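Local coordinates for protein polysaccharide deacetylase (Streptococcus pyogenes, PDB 6DQ3) that removes N-acetyl groups from the cell-wall linkage unit of streptococcal rhamnopolysaccharides, acting as a zinc-dependent hydrolase of carbohydrate esterase family 4, at residues D146-E151 and D179-I184; P138-A143 and A171-R176; F130-V135 and K153-Y158. All coordinates share one frame; numbering follows the deposited sequence.

Contact 1 of 3, residues D146-E151 and D179-I184. With ZN (zinc ion), chain I.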
ATOM      1  N   ASP A 146      24.894  -2.559  -1.331  1.00 33.42           N
ATOM      2  CA  ASP A 146      24.975  -2.346   0.111  1.00 33.26           C
ATOM      3  C   ASP A 146      23.956  -1.310   0.578  1.00 34.87           C
ATOM      4  O   ASP A 146      23.374  -1.447   1.661  1.00 32.39           O
ATOM      5  CB  ASP A 146      26.385  -1.912   0.510  1.00 35.19           C
ATOM      6  CG  ASP A 146      27.379  -3.047   0.467  1.00 43.06           C
ATOM      7  OD1 ASP A 146      26.961  -4.211   0.290  1.00 42.80           O
ATOM      8  OD2 ASP A 146      28.586  -2.774   0.614  1.00 45.84           O
ATOM      9  N   VAL A 147      23.731  -0.261  -0.220  1.00 32.10           N
ATOM     10  CA  VAL A 147      22.804   0.789   0.192  1.00 30.96           C
ATOM     11  C   VAL A 147      21.362   0.308   0.071  1.00 28.52           C
ATOM     12  O   VAL A 147      20.527   0.590   0.940  1.00 31.04           O
ATOM     13  CB  VAL A 147      23.049   2.073  -0.622  1.00 31.17           C
ATOM     14  CG1 VAL A 147      21.979   3.107  -0.311  1.00 28.39           C
ATOM     15  CG2 VAL A 147      24.434   2.637  -0.323  1.00 31.23           C
ATOM     16  N   GLN A 148      21.042  -0.419  -1.004  1.00 29.37           N
ATOM     17  CA  GLN A 148      19.711  -1.006  -1.113  1.00 29.77           C
ATOM     18  C   GLN A 148      19.425  -1.915   0.073  1.00 29.91           C
ATOM     19  O   GLN A 148      18.311  -1.913   0.615  1.00 31.37           O
ATOM     20  CB  GLN A 148      19.566  -1.791  -2.416  1.00 33.77           C
ATOM     21  CG  GLN A 148      19.605  -0.966  -3.679  1.00 32.99           C
ATOM     22  CD  GLN A 148      19.025  -1.713  -4.864  1.00 36.00           C
ATOM     23  OE1 GLN A 148      17.873  -2.147  -4.834  1.00 36.46           O
ATOM     24  NE2 GLN A 148      19.825  -1.878  -5.910  1.00 30.86           N
ATOM     25  N   THR A 149      20.415  -2.707   0.489  1.00 27.64           N
ATOM     26  CA  THR A 149      20.229  -3.571   1.647  1.00 32.02           C
ATOM     27  C   THR A 149      19.915  -2.744   2.891  1.00 33.03           C
ATOM     28  O   THR A 149      18.942  -3.017   3.603  1.00 30.97           O
ATOM     29  CB  THR A 149      21.471  -4.439   1.856  1.00 31.25           C
ATOM     30  OG1 THR A 149      21.757  -5.176   0.658  1.00 31.77           O
ATOM     31  CG2 THR A 149      21.260  -5.419   2.996  1.00 33.96           C
ATOM     32  N   THR A 150      20.710  -1.702   3.150  1.00 33.88           N
ATOM     33  CA  THR A 150      20.475  -0.856   4.318  1.00 30.04           C
ATOM     34  C   THR A 150      19.089  -0.221   4.270  1.00 31.22           C
ATOM     35  O   THR A 150      18.347  -0.248   5.257  1.00 33.82           O
ATOM     36  CB  THR A 150      21.558   0.222   4.408  1.00 35.04           C
ATOM     37  OG1 THR A 150      22.845  -0.399   4.515  1.00 35.72           O
ATOM     38  CG2 THR A 150      21.334   1.136   5.613  1.00 34.83           C
ATOM     39  N   GLU A 151      18.719   0.354   3.123  1.00 28.33           N
ATOM     40  CA  GLU A 151      17.447   1.061   3.018  1.00 26.63           C
ATOM     41  C   GLU A 151      16.264   0.127   3.240  1.00 29.31           C
ATOM     42  O   GLU A 151      15.249   0.524   3.823  1.00 31.74           O
ATOM     43  CB  GLU A 151      17.338   1.733   1.651  1.00 23.77           C
ATOM     44  CG  GLU A 151      18.167   2.995   1.513  1.00 30.69           C
ATOM     45  CD  GLU A 151      17.574   4.165   2.280  1.00 33.03           C
ATOM     46  OE1 GLU A 151      16.387   4.103   2.666  1.00 30.09           O
ATOM     47  OE2 GLU A 151      18.300   5.154   2.497  1.00 36.00           O
ATOM     48  N   ASP A 179      17.062  -6.011 -10.911  1.00 27.90           N
ATOM     49  CA  ASP A 179      17.220  -7.395 -10.479  1.00 29.77           C
ATOM     50  C   ASP A 179      17.807  -7.445  -9.077  1.00 27.15           C
ATOM     51  O   ASP A 179      17.348  -8.222  -8.229  1.00 30.09           O
ATOM     52  CB  ASP A 179      18.081  -8.190 -11.478  1.00 27.46           C
ATOM     53  CG  ASP A 179      19.381  -7.493 -11.863  1.00 32.03           C
ATOM     54  OD1 ASP A 179      19.788  -6.514 -11.213  1.00 29.67           O
ATOM     55  OD2 ASP A 179      20.006  -7.945 -12.846  1.00 29.23           O
ATOM     56  N   THR A 180      18.782  -6.577  -8.800  1.00 25.87           N
ATOM     57  CA  THR A 180      19.419  -6.535  -7.486  1.00 27.76           C
ATOM     58  C   THR A 180      18.409  -6.220  -6.384  1.00 27.28           C
ATOM     59  O   THR A 180      18.424  -6.853  -5.320  1.00 26.79           O
ATOM     60  CB  THR A 180      20.553  -5.504  -7.501  1.00 30.92           C
ATOM     61  OG1 THR A 180      21.641  -5.999  -8.297  1.00 32.92           O
ATOM     62  CG2 THR A 180      21.040  -5.212  -6.094  1.00 32.39           C
ATOM     63  N   THR A 181      17.535  -5.236  -6.610  1.00 28.18           N
ATOM     64  CA  THR A 181      16.507  -4.920  -5.618  1.00 30.96           C
ATOM     65  C   THR A 181      15.734  -6.173  -5.217  1.00 30.49           C
ATOM     66  O   THR A 181      15.530  -6.444  -4.028  1.00 28.78           O
ATOM     67  CB  THR A 181      15.535  -3.868  -6.164  1.00 28.24           C
ATOM     68  OG1 THR A 181      16.256  -2.768  -6.729  1.00 31.49           O
ATOM     69  CG2 THR A 181      14.605  -3.354  -5.059  1.00 26.78           C
ATOM     70  N   LEU A 182      15.283  -6.947  -6.206  1.00 27.58           N
ATOM     71  CA  LEU A 182      14.422  -8.088  -5.919  1.00 27.98           C
ATOM     72  C   LEU A 182      15.195  -9.218  -5.257  1.00 31.86           C
ATOM     73  O   LEU A 182      14.662  -9.913  -4.384  1.00 29.99           O
ATOM     74  CB  LEU A 182      13.763  -8.571  -7.205  1.00 32.84           C
ATOM     75  CG  LEU A 182      12.995  -7.492  -7.965  1.00 33.46           C
ATOM     76  CD1 LEU A 182      12.528  -8.055  -9.306  1.00 38.76           C
ATOM     77  CD2 LEU A 182      11.827  -6.960  -7.150  1.00 33.94           C
ATOM     78  N   GLN A 183      16.450  -9.429  -5.663  1.00 31.51           N
ATOM     79  CA  GLN A 183      17.267 -10.438  -5.002  1.00 33.60           C
ATOM     80  C   GLN A 183      17.478 -10.077  -3.537  1.00 31.04           C
ATOM     81  O   GLN A 183      17.370 -10.934  -2.654  1.00 28.40           O
ATOM     82  CB  GLN A 183      18.606 -10.593  -5.732  1.00 35.01           C
ATOM     83  CG  GLN A 183      18.484 -11.092  -7.179  1.00 37.95           C
ATOM     84  CD  GLN A 183      19.711 -10.789  -8.031  1.00 44.47           C
ATOM     85  OE1 GLN A 183      20.690 -10.217  -7.557  1.00 43.94           O
ATOM     86  NE2 GLN A 183      19.656 -11.174  -9.299  1.00 41.35           N
ATOM     87  N   ILE A 184      17.748  -8.800  -3.256  1.00 29.95           N
ATOM     88  CA  ILE A 184      17.987  -8.374  -1.881  1.00 32.98           C
ATOM     89  C   ILE A 184      16.707  -8.489  -1.057  1.00 29.69           C
ATOM     90  O   ILE A 184      16.720  -9.005   0.067  1.00 30.93           O
ATOM     91  CB  ILE A 184      18.542  -6.937  -1.859  1.00 30.65           C
ATOM     92  CG1 ILE A 184      19.964  -6.906  -2.429  1.00 36.02           C
ATOM     93  CG2 ILE A 184      18.516  -6.383  -0.443  1.00 34.15           C
ATOM     94  CD1 ILE A 184      20.517  -5.507  -2.652  1.00 38.41           C
TER
HETATM   95 ZN    ZN I 407      21.509  -5.687 -12.149  1.00 35.72          ZN
HETATM   96  O   HOH W   1      23.062  -7.274 -12.106  1.00 32.14           O

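Contact 2 of 3, residues P138-A143 and A171-R176. With ZN (zinc ion), chain E; ACT (acetate ion), chain C.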
ATOM      1  N   PRO A 138      14.887   6.602  -1.318  1.00 29.98           N
ATOM      2  CA  PRO A 138      15.715   6.780  -2.513  1.00 32.23           C
ATOM      3  C   PRO A 138      15.137   6.035  -3.708  1.00 29.09           C
ATOM      4  O   PRO A 138      14.273   5.166  -3.581  1.00 31.99           O
ATOM      5  CB  PRO A 138      17.060   6.172  -2.102  1.00 30.13           C
ATOM      6  CG  PRO A 138      16.650   5.038  -1.193  1.00 31.14           C
ATOM      7  CD  PRO A 138      15.459   5.591  -0.404  1.00 29.93           C
ATOM      8  N   ASP A 139      15.637   6.401  -4.885  1.00 31.41           N
ATOM      9  CA  ASP A 139      15.522   5.545  -6.066  1.00 29.10           C
ATOM     10  C   ASP A 139      16.434   4.345  -5.833  1.00 30.76           C
ATOM     11  O   ASP A 139      17.656   4.437  -5.983  1.00 32.02           O
ATOM     12  CB  ASP A 139      15.894   6.319  -7.325  1.00 31.26           C
ATOM     13  CG  ASP A 139      15.844   5.464  -8.584  1.00 34.61           C
ATOM     14  OD1 ASP A 139      15.726   4.228  -8.482  1.00 32.37           O
ATOM     15  OD2 ASP A 139      15.912   6.042  -9.687  1.00 33.58           O
ATOM     16  N   LEU A 140      15.839   3.214  -5.436  1.00 34.53           N
ATOM     17  CA  LEU A 140      16.626   2.034  -5.082  1.00 29.29           C
ATOM     18  C   LEU A 140      17.516   1.592  -6.240  1.00 28.89           C
ATOM     19  O   LEU A 140      18.637   1.121  -6.027  1.00 28.66           O
ATOM     20  CB  LEU A 140      15.694   0.895  -4.662  1.00 26.67           C
ATOM     21  CG  LEU A 140      14.967   1.017  -3.324  1.00 30.82           C
ATOM     22  CD1 LEU A 140      13.910  -0.062  -3.155  1.00 27.24           C
ATOM     23  CD2 LEU A 140      15.979   0.955  -2.185  1.00 32.37           C
ATOM     24  N   GLU A 141      17.019   1.732  -7.471  1.00 27.92           N
ATOM     25  CA  GLU A 141      17.765   1.328  -8.655  1.00 34.56           C
ATOM     26  C   GLU A 141      19.099   2.044  -8.779  1.00 36.13           C
ATOM     27  O   GLU A 141      20.054   1.481  -9.326  1.00 36.89           O
ATOM     28  CB  GLU A 141      16.934   1.622  -9.899  1.00 36.36           C
ATOM     29  CG  GLU A 141      16.604   0.428 -10.743  1.00 39.30           C
ATOM     30  CD  GLU A 141      15.986   0.818 -12.061  1.00 39.53           C
ATOM     31  OE1 GLU A 141      15.066   1.659 -12.074  1.00 36.69           O
ATOM     32  OE2 GLU A 141      16.431   0.281 -13.091  1.00 34.63           O
ATOM     33  N   GLN A 142      19.175   3.291  -8.326  1.00 33.99           N
ATOM     34  CA  GLN A 142      20.397   4.068  -8.427  1.00 36.53           C
ATOM     35  C   GLN A 142      21.270   3.934  -7.188  1.00 30.63           C
ATOM     36  O   GLN A 142      22.220   4.705  -7.024  1.00 33.71           O
ATOM     37  CB  GLN A 142      20.055   5.534  -8.698  1.00 44.81           C
ATOM     38  CG  GLN A 142      19.351   5.756 -10.038  1.00 51.20           C
ATOM     39  CD  GLN A 142      20.085   5.118 -11.213  1.00 60.40           C
ATOM     40  OE1 GLN A 142      21.315   5.053 -11.235  1.00 61.63           O
ATOM     41  NE2 GLN A 142      19.326   4.641 -12.194  1.00 60.80           N
ATOM     42  N   ALA A 143      20.979   2.969  -6.320  1.00 29.86           N
ATOM     43  CA  ALA A 143      21.782   2.716  -5.135  1.00 29.36           C
ATOM     44  C   ALA A 143      22.598   1.442  -5.315  1.00 31.27           C
ATOM     45  O   ALA A 143      22.182   0.512  -6.011  1.00 28.28           O
ATOM     46  CB  ALA A 143      20.906   2.599  -3.884  1.00 32.99           C
ATOM     47  N   ALA A 171       6.953  -1.602  -0.728  1.00 27.85           N
ATOM     48  CA  ALA A 171       6.636  -0.847  -1.937  1.00 25.19           C
ATOM     49  C   ALA A 171       7.896  -0.089  -2.344  1.00 26.33           C
ATOM     50  O   ALA A 171       8.443   0.671  -1.542  1.00 25.87           O
ATOM     51  CB  ALA A 171       5.475   0.126  -1.706  1.00 24.82           C
ATOM     52  N   TYR A 172       8.363  -0.300  -3.572  1.00 28.91           N
ATOM     53  CA  TYR A 172       9.591   0.360  -4.021  1.00 28.03           C
ATOM     54  C   TYR A 172       9.313   1.830  -4.315  1.00 28.30           C
ATOM     55  O   TYR A 172       8.321   2.143  -4.985  1.00 26.30           O
ATOM     56  CB  TYR A 172      10.154  -0.336  -5.261  1.00 26.16           C
ATOM     57  CG  TYR A 172      10.261  -1.824  -5.052  1.00 24.46           C
ATOM     58  CD1 TYR A 172      11.111  -2.342  -4.086  1.00 26.66           C
ATOM     59  CD2 TYR A 172       9.483  -2.707  -5.783  1.00 27.20           C
ATOM     60  CE1 TYR A 172      11.187  -3.685  -3.861  1.00 26.44           C
ATOM     61  CE2 TYR A 172       9.562  -4.060  -5.572  1.00 29.99           C
ATOM     62  CZ  TYR A 172      10.414  -4.545  -4.606  1.00 26.28           C
ATOM     63  OH  TYR A 172      10.500  -5.894  -4.382  1.00 26.56           O
ATOM     64  N   PRO A 173      10.143   2.755  -3.823  1.00 26.89           N
ATOM     65  CA  PRO A 173       9.894   4.177  -4.095  1.00 21.33           C
ATOM     66  C   PRO A 173       9.825   4.457  -5.588  1.00 28.49           C
ATOM     67  O   PRO A 173      10.714   4.078  -6.357  1.00 28.73           O
ATOM     68  CB  PRO A 173      11.081   4.882  -3.427  1.00 25.24           C
ATOM     69  CG  PRO A 173      11.427   3.970  -2.283  1.00 25.34           C
ATOM     70  CD  PRO A 173      11.214   2.568  -2.826  1.00 25.39           C
ATOM     71  N   SER A 174       8.742   5.118  -5.989  1.00 25.66           N
ATOM     72  CA  SER A 174       8.476   5.488  -7.377  1.00 29.18           C
ATOM     73  C   SER A 174       8.375   4.275  -8.294  1.00 25.62           C
ATOM     74  O   SER A 174       8.420   4.414  -9.523  1.00 27.02           O
ATOM     75  CB  SER A 174       9.544   6.464  -7.882  1.00 28.61           C
ATOM     76  OG  SER A 174       9.521   7.653  -7.110  1.00 32.60           O
ATOM     77  N   GLY A 175       8.198   3.089  -7.718  1.00 22.02           N
ATOM     78  CA  GLY A 175       8.070   1.886  -8.504  1.00 25.58           C
ATOM     79  C   GLY A 175       9.341   1.436  -9.185  1.00 30.59           C
ATOM     80  O   GLY A 175       9.281   0.609 -10.095  1.00 27.23           O
ATOM     81  N   ARG A 176      10.489   1.952  -8.765  1.00 28.39           N
ATOM     82  CA  ARG A 176      11.754   1.684  -9.439  1.00 26.15           C
ATOM     83  C   ARG A 176      12.501   0.555  -8.745  1.00 26.40           C
ATOM     84  O   ARG A 176      12.670   0.562  -7.522  1.00 26.32           O
ATOM     85  CB  ARG A 176      12.617   2.943  -9.469  1.00 32.08           C
ATOM     86  CG  ARG A 176      11.973   4.103 -10.205  1.00 37.02           C
ATOM     87  CD  ARG A 176      12.899   5.302 -10.259  1.00 42.02           C
ATOM     88  NE  ARG A 176      12.189   6.501 -10.693  1.00 46.48           N
ATOM     89  CZ  ARG A 176      12.738   7.708 -10.776  1.00 53.78           C
ATOM     90  NH1 ARG A 176      14.011   7.880 -10.452  1.00 52.79           N
ATOM     91  NH2 ARG A 176      12.011   8.741 -11.181  1.00 54.68           N
TER
HETATM   92 ZN    ZN E 403      14.129   1.475 -13.692  1.00 35.21          ZN
HETATM   93  C   ACT C 401       5.712   5.591  -4.330  1.00 29.91           C
HETATM   94  O   ACT C 401       4.839   6.136  -3.626  1.00 30.40           O
HETATM   95  OXT ACT C 401       6.941   5.784  -4.259  1.00 30.72           O
HETATM   96  CH3 ACT C 401       5.240   4.635  -5.305  1.00 28.82           C
HETATM   97  O   HOH W   2      12.970   2.533  -5.690  1.00 24.75           O

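Contact 3 of 3, residues F130-V135 and K153-Y158. With ZN (zinc ion), chain D.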
ATOM      1  N   PHE A 130       1.001  -1.809   8.456  1.00 24.77           N
ATOM      2  CA  PHE A 130       2.052  -0.859   8.115  1.00 25.23           C
ATOM      3  C   PHE A 130       3.295  -1.607   7.656  1.00 27.92           C
ATOM      4  O   PHE A 130       3.943  -2.308   8.440  1.00 30.92           O
ATOM      5  CB  PHE A 130       2.311   0.058   9.298  1.00 30.08           C
ATOM      6  CG  PHE A 130       1.090   0.832   9.675  1.00 29.66           C
ATOM      7  CD1 PHE A 130       0.764   1.985   8.988  1.00 32.31           C
ATOM      8  CD2 PHE A 130       0.225   0.364  10.647  1.00 31.08           C
ATOM      9  CE1 PHE A 130      -0.377   2.684   9.292  1.00 27.74           C
ATOM     10  CE2 PHE A 130      -0.922   1.062  10.959  1.00 33.56           C
ATOM     11  CZ  PHE A 130      -1.225   2.222  10.278  1.00 28.14           C
ATOM     12  N   GLN A 131       3.600  -1.459   6.377  1.00 28.34           N
ATOM     13  CA  GLN A 131       4.655  -2.195   5.713  1.00 27.25           C
ATOM     14  C   GLN A 131       5.754  -1.221   5.286  1.00 27.72           C
ATOM     15  O   GLN A 131       5.777  -0.051   5.692  1.00 27.87           O
ATOM     16  CB  GLN A 131       4.059  -2.995   4.549  1.00 28.25           C
ATOM     17  CG  GLN A 131       2.951  -3.977   4.970  1.00 26.18           C
ATOM     18  CD  GLN A 131       3.437  -5.076   5.904  1.00 27.44           C
ATOM     19  OE1 GLN A 131       4.450  -5.718   5.647  1.00 25.42           O
ATOM     20  NE2 GLN A 131       2.717  -5.288   7.001  1.00 29.03           N
ATOM     21  N   ASP A 132       6.684  -1.712   4.471  1.00 26.85           N
ATOM     22  CA  ASP A 132       7.945  -1.017   4.258  1.00 25.08           C
ATOM     23  C   ASP A 132       7.927  -0.132   3.022  1.00 23.96           C
ATOM     24  O   ASP A 132       7.401  -0.511   1.973  1.00 27.07           O
ATOM     25  CB  ASP A 132       9.081  -2.035   4.142  1.00 22.82           C
ATOM     26  CG  ASP A 132      10.439  -1.387   4.156  1.00 27.26           C
ATOM     27  OD1 ASP A 132      10.882  -0.907   3.093  1.00 27.71           O
ATOM     28  OD2 ASP A 132      11.045  -1.339   5.241  1.00 30.66           O
ATOM     29  N   HIS A 133       8.515   1.065   3.161  1.00 25.88           N
ATOM     30  CA  HIS A 133       8.715   1.973   2.039  1.00 25.38           C
ATOM     31  C   HIS A 133      10.088   2.636   2.126  1.00 25.47           C
ATOM     32  O   HIS A 133      10.249   3.796   1.734  1.00 24.78           O
ATOM     33  CB  HIS A 133       7.593   3.012   1.987  1.00 27.88           C
ATOM     34  CG  HIS A 133       7.356   3.591   0.624  1.00 26.69           C
ATOM     35  ND1 HIS A 133       7.523   2.870  -0.541  1.00 29.34           N
ATOM     36  CD2 HIS A 133       6.937   4.821   0.247  1.00 26.05           C
ATOM     37  CE1 HIS A 133       7.232   3.639  -1.577  1.00 27.36           C
ATOM     38  NE2 HIS A 133       6.875   4.829  -1.124  1.00 28.76           N
ATOM     39  N   THR A 134      11.077   1.893   2.640  1.00 28.13           N
ATOM     40  CA  THR A 134      12.470   2.290   2.823  1.00 28.40           C
ATOM     41  C   THR A 134      12.637   3.317   3.938  1.00 33.64           C
ATOM     42  O   THR A 134      11.654   3.836   4.482  1.00 34.54           O
ATOM     43  CB  THR A 134      13.099   2.852   1.539  1.00 33.88           C
ATOM     44  OG1 THR A 134      12.683   4.208   1.345  1.00 31.98           O
ATOM     45  CG2 THR A 134      12.745   2.009   0.323  1.00 32.24           C
ATOM     46  N   VAL A 135      13.892   3.614   4.281  1.00 27.84           N
ATOM     47  CA  VAL A 135      14.179   4.606   5.312  1.00 30.41           C
ATOM     48  C   VAL A 135      14.063   6.015   4.748  1.00 30.56           C
ATOM     49  O   VAL A 135      13.347   6.860   5.294  1.00 28.76           O
ATOM     50  CB  VAL A 135      15.578   4.371   5.915  1.00 30.68           C
ATOM     51  CG1 VAL A 135      15.876   5.435   6.974  1.00 29.46           C
ATOM     52  CG2 VAL A 135      15.710   2.974   6.491  1.00 31.04           C
ATOM     53  N   LYS A 153      16.511  -2.979   4.809  1.00 28.95           N
ATOM     54  CA  LYS A 153      16.673  -3.748   6.036  1.00 31.16           C
ATOM     55  C   LYS A 153      16.444  -2.906   7.285  1.00 30.30           C
ATOM     56  O   LYS A 153      15.725  -3.328   8.196  1.00 30.10           O
ATOM     57  CB  LYS A 153      18.077  -4.359   6.100  1.00 33.40           C
ATOM     58  CG  LYS A 153      18.392  -5.069   7.415  1.00 35.36           C
ATOM     59  CD  LYS A 153      19.818  -5.606   7.426  1.00 40.49           C
ATOM     60  CE  LYS A 153      20.024  -6.655   8.512  1.00 42.50           C
ATOM     61  NZ  LYS A 153      19.640  -6.162   9.862  1.00 46.93           N
ATOM     62  N   ASP A 154      17.079  -1.734   7.355  1.00 30.04           N
ATOM     63  CA  ASP A 154      16.993  -0.919   8.562  1.00 30.34           C
ATOM     64  C   ASP A 154      15.568  -0.445   8.810  1.00 30.55           C
ATOM     65  O   ASP A 154      15.161  -0.278   9.964  1.00 32.56           O
ATOM     66  CB  ASP A 154      17.930   0.286   8.460  1.00 37.39           C
ATOM     67  CG  ASP A 154      19.393  -0.082   8.627  1.00 39.05           C
ATOM     68  OD1 ASP A 154      19.705  -1.265   8.883  1.00 40.82           O
ATOM     69  OD2 ASP A 154      20.235   0.831   8.501  1.00 43.11           O
ATOM     70  N   SER A 155      14.810  -0.204   7.740  1.00 28.47           N
ATOM     71  CA  SER A 155      13.423   0.222   7.884  1.00 32.36           C
ATOM     72  C   SER A 155      12.542  -0.927   8.356  1.00 32.30           C
ATOM     73  O   SER A 155      11.662  -0.730   9.198  1.00 29.46           O
ATOM     74  CB  SER A 155      12.920   0.780   6.555  1.00 30.04           C
ATOM     75  OG  SER A 155      13.196  -0.120   5.495  1.00 32.71           O
ATOM     76  N   LYS A 156      12.767  -2.134   7.830  1.00 28.03           N
ATOM     77  CA  LYS A 156      12.043  -3.302   8.320  1.00 29.05           C
ATOM     78  C   LYS A 156      12.342  -3.542   9.793  1.00 30.04           C
ATOM     79  O   LYS A 156      11.436  -3.813  10.589  1.00 32.12           O
ATOM     80  CB  LYS A 156      12.408  -4.538   7.495  1.00 29.12           C
ATOM     81  CG  LYS A 156      11.931  -5.855   8.115  1.00 31.78           C
ATOM     82  CD  LYS A 156      12.016  -7.009   7.123  1.00 32.82           C
ATOM     83  CE  LYS A 156      11.946  -8.369   7.810  1.00 36.29           C
ATOM     84  NZ  LYS A 156      10.726  -8.551   8.638  1.00 36.49           N
ATOM     85  N   ASP A 157      13.620  -3.462  10.174  1.00 31.44           N
ATOM     86  CA  ASP A 157      13.972  -3.658  11.576  1.00 35.25           C
ATOM     87  C   ASP A 157      13.297  -2.620  12.462  1.00 31.34           C
ATOM     88  O   ASP A 157      12.923  -2.923  13.600  1.00 33.54           O
ATOM     89  CB  ASP A 157      15.488  -3.606  11.757  1.00 36.88           C
ATOM     90  CG  ASP A 157      16.194  -4.781  11.106  1.00 41.89           C
ATOM     91  OD1 ASP A 157      15.535  -5.813  10.860  1.00 40.71           O
ATOM     92  OD2 ASP A 157      17.409  -4.672  10.840  1.00 41.47           O
ATOM     93  N   TYR A 158      13.129  -1.399  11.954  1.00 33.07           N
ATOM     94  CA  TYR A 158      12.470  -0.343  12.715  1.00 32.69           C
ATOM     95  C   TYR A 158      10.993  -0.659  12.923  1.00 32.24           C
ATOM     96  O   TYR A 158      10.496  -0.626  14.053  1.00 29.75           O
ATOM     97  CB  TYR A 158      12.657   0.990  11.986  1.00 29.84           C
ATOM     98  CG  TYR A 158      12.011   2.194  12.638  1.00 33.03           C
ATOM     99  CD1 TYR A 158      12.680   2.933  13.608  1.00 34.52           C
ATOM    100  CD2 TYR A 158      10.742   2.604  12.262  1.00 28.64           C
ATOM    101  CE1 TYR A 158      12.086   4.046  14.200  1.00 36.19           C
ATOM    102  CE2 TYR A 158      10.142   3.713  12.845  1.00 29.65           C
ATOM    103  CZ  TYR A 158      10.814   4.428  13.810  1.00 33.16           C
ATOM    104  OH  TYR A 158      10.206   5.529  14.381  1.00 37.12           O
TER
HETATM  105 ZN    ZN D 402       6.731   6.704  -2.230  1.00 33.15          ZN
HETATM  106  O   HOH W   3       6.333   8.727  -3.422  1.00 30.86           O

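Contact 1 of 3, residues D146-E151 and D179-I184
The flat group that spans this contact is the carboxamide of Q148, whose two ends meet T181 and T180. Its OE1 sits 2.6 Å from T181 OG1, a hydrogen-bonding distance, although the hydroxyl proton could instead go to N178 OD1. NE2 rests 3.6 Å from the methyl CG2 of T180 and also makes a weak hydrogen bond to A143 O. Glutamine suits this buried place: with CG beside the backbone N (chi1 -67°) and the chain extended beyond it, the amide reaches the next helix and offers both an acceptor and a donor. The two segments belong to helices 145-162 and 179-187, which follow strands 128-132 and 169-171 in the outer layer of the distorted beta/alpha barrel of the family. Their local axes approach to 9.9 Å and cross at -46°. One turn on from T180, I184 supplies the apolar part. Its CD1 lies 3.8 Å from Q148 CB and 3.6 Å from T149 OG1, the two side chains of T149 and I184 crossing at about a right angle. The T149 hydroxyl can pack beside this methyl because it bonds back to P145 O within its own helix. Beyond the interface, D179 OD1 binds a peripheral zinc ion at 2.1 Å.

Contact 2 of 3, residues P138-A143 and A171-R176
D139 and R176 cross at about a right angle, their carboxylate and guanidinium planes 75° apart. R176 NH1 gives a nearly straight hydrogen bond of 2.8 Å to D139 OD2, forming a salt bridge. The oxygen lies in the guanidinium plane, at its edge, but the donor reaches it from above the carboxylate plane, tilted 49° out of it. The extended chain of R176 passes over the aspartate on the way, with CD 3.2 Å from the same OD2, so the arginine uses its aliphatic part as well as its charge. Next to this pair, which lies toward the surface, the packing turns apolar. L140 stands across both Y172 and P173: L140 CD1 meets the edge of the tyrosine ring, 3.7 Å from Y172 CD1, and P173 CD lies 3.8 Å from the same leucine methyl. Both segments are beta-to-alpha loops, beyond strands 128-132 and 169-171 of the deacetylase barrel, at the end where the active-site zinc is bound. A water joins them by accepting from L140 N and donating to P173 O and R176 O, satisfying backbone groups that do not meet directly. Just after P173, S174 N donates a straight hydrogen bond to the acetate OXT, 2.6 Å away. The same oxygen also reaches the zinc ion held by H133, a position consistent with that of a deacetylation product. E141 OE1, next to R176 CB, binds a different zinc ion.

Contact 3 of 3, residues F130-V135 and K153-Y158
D132 and S155 make the tight, buried part of this contact: D132 OD2 stands only 2.5 Å from S155 OG, a very short hydrogen-bonding distance. The direction of the hydroxyl proton is not settled, because E151 O, one turn back in the helix, is also within its reach. S155 places OG between its backbone N and carbonyl carbon (chi1 50°), and serine, being small, fits where strand end and helix come close. D132 OD1 turns to its own segment and accepts from T134 N at 2.8 Å, closing an Asx turn; the donor stands 53° out of the carboxylate plane. One aspartate therefore fastens the loop to the helix and shapes the loop itself. V135 CG2 adds apolar cover, 3.5 Å from S155 CB. Toward solvent the grip slackens: D154 offers only its CB to V135 CG2, at 4.0 Å, while K153 and D157 pair with each other along the exposed flank of the helix. K156, itself buried, instead carries its amine away from the contact to a salt bridge with D160. Next in the chain after D132, H133 points away from the helix, and its NE2 binds the zinc ion at 2.2 Å. D78 and H137 complete the Asp-His-His set of protein ligands, with H133 and H137 four residues apart in the histidine motif characteristic of carbohydrate esterase family 4 deacetylases.

Overall arrangement
Helix 145-162 serves both contact 1 and contact 3, meeting a neighbouring helix in the first, a strand end and its loop in the second. Contact 3 is buried and closest to the centre of the chain, about 13 Å from it, whereas contact 1, also buried, lies about 20 Å out in the helical layer. Contact 2 is only partly buried and joins two loops, so it can afford a charged pair and a bridging water; contact 1 relies on an amide and a hydroxyl, contact 3 on a buried carboxylate and a hydroxyl. Contacts 2 and 3 meet at the metal site, A171 O lying 2.6 Å from H133 ND1. E151, in segment 146-151, bonds weakly to V135 N.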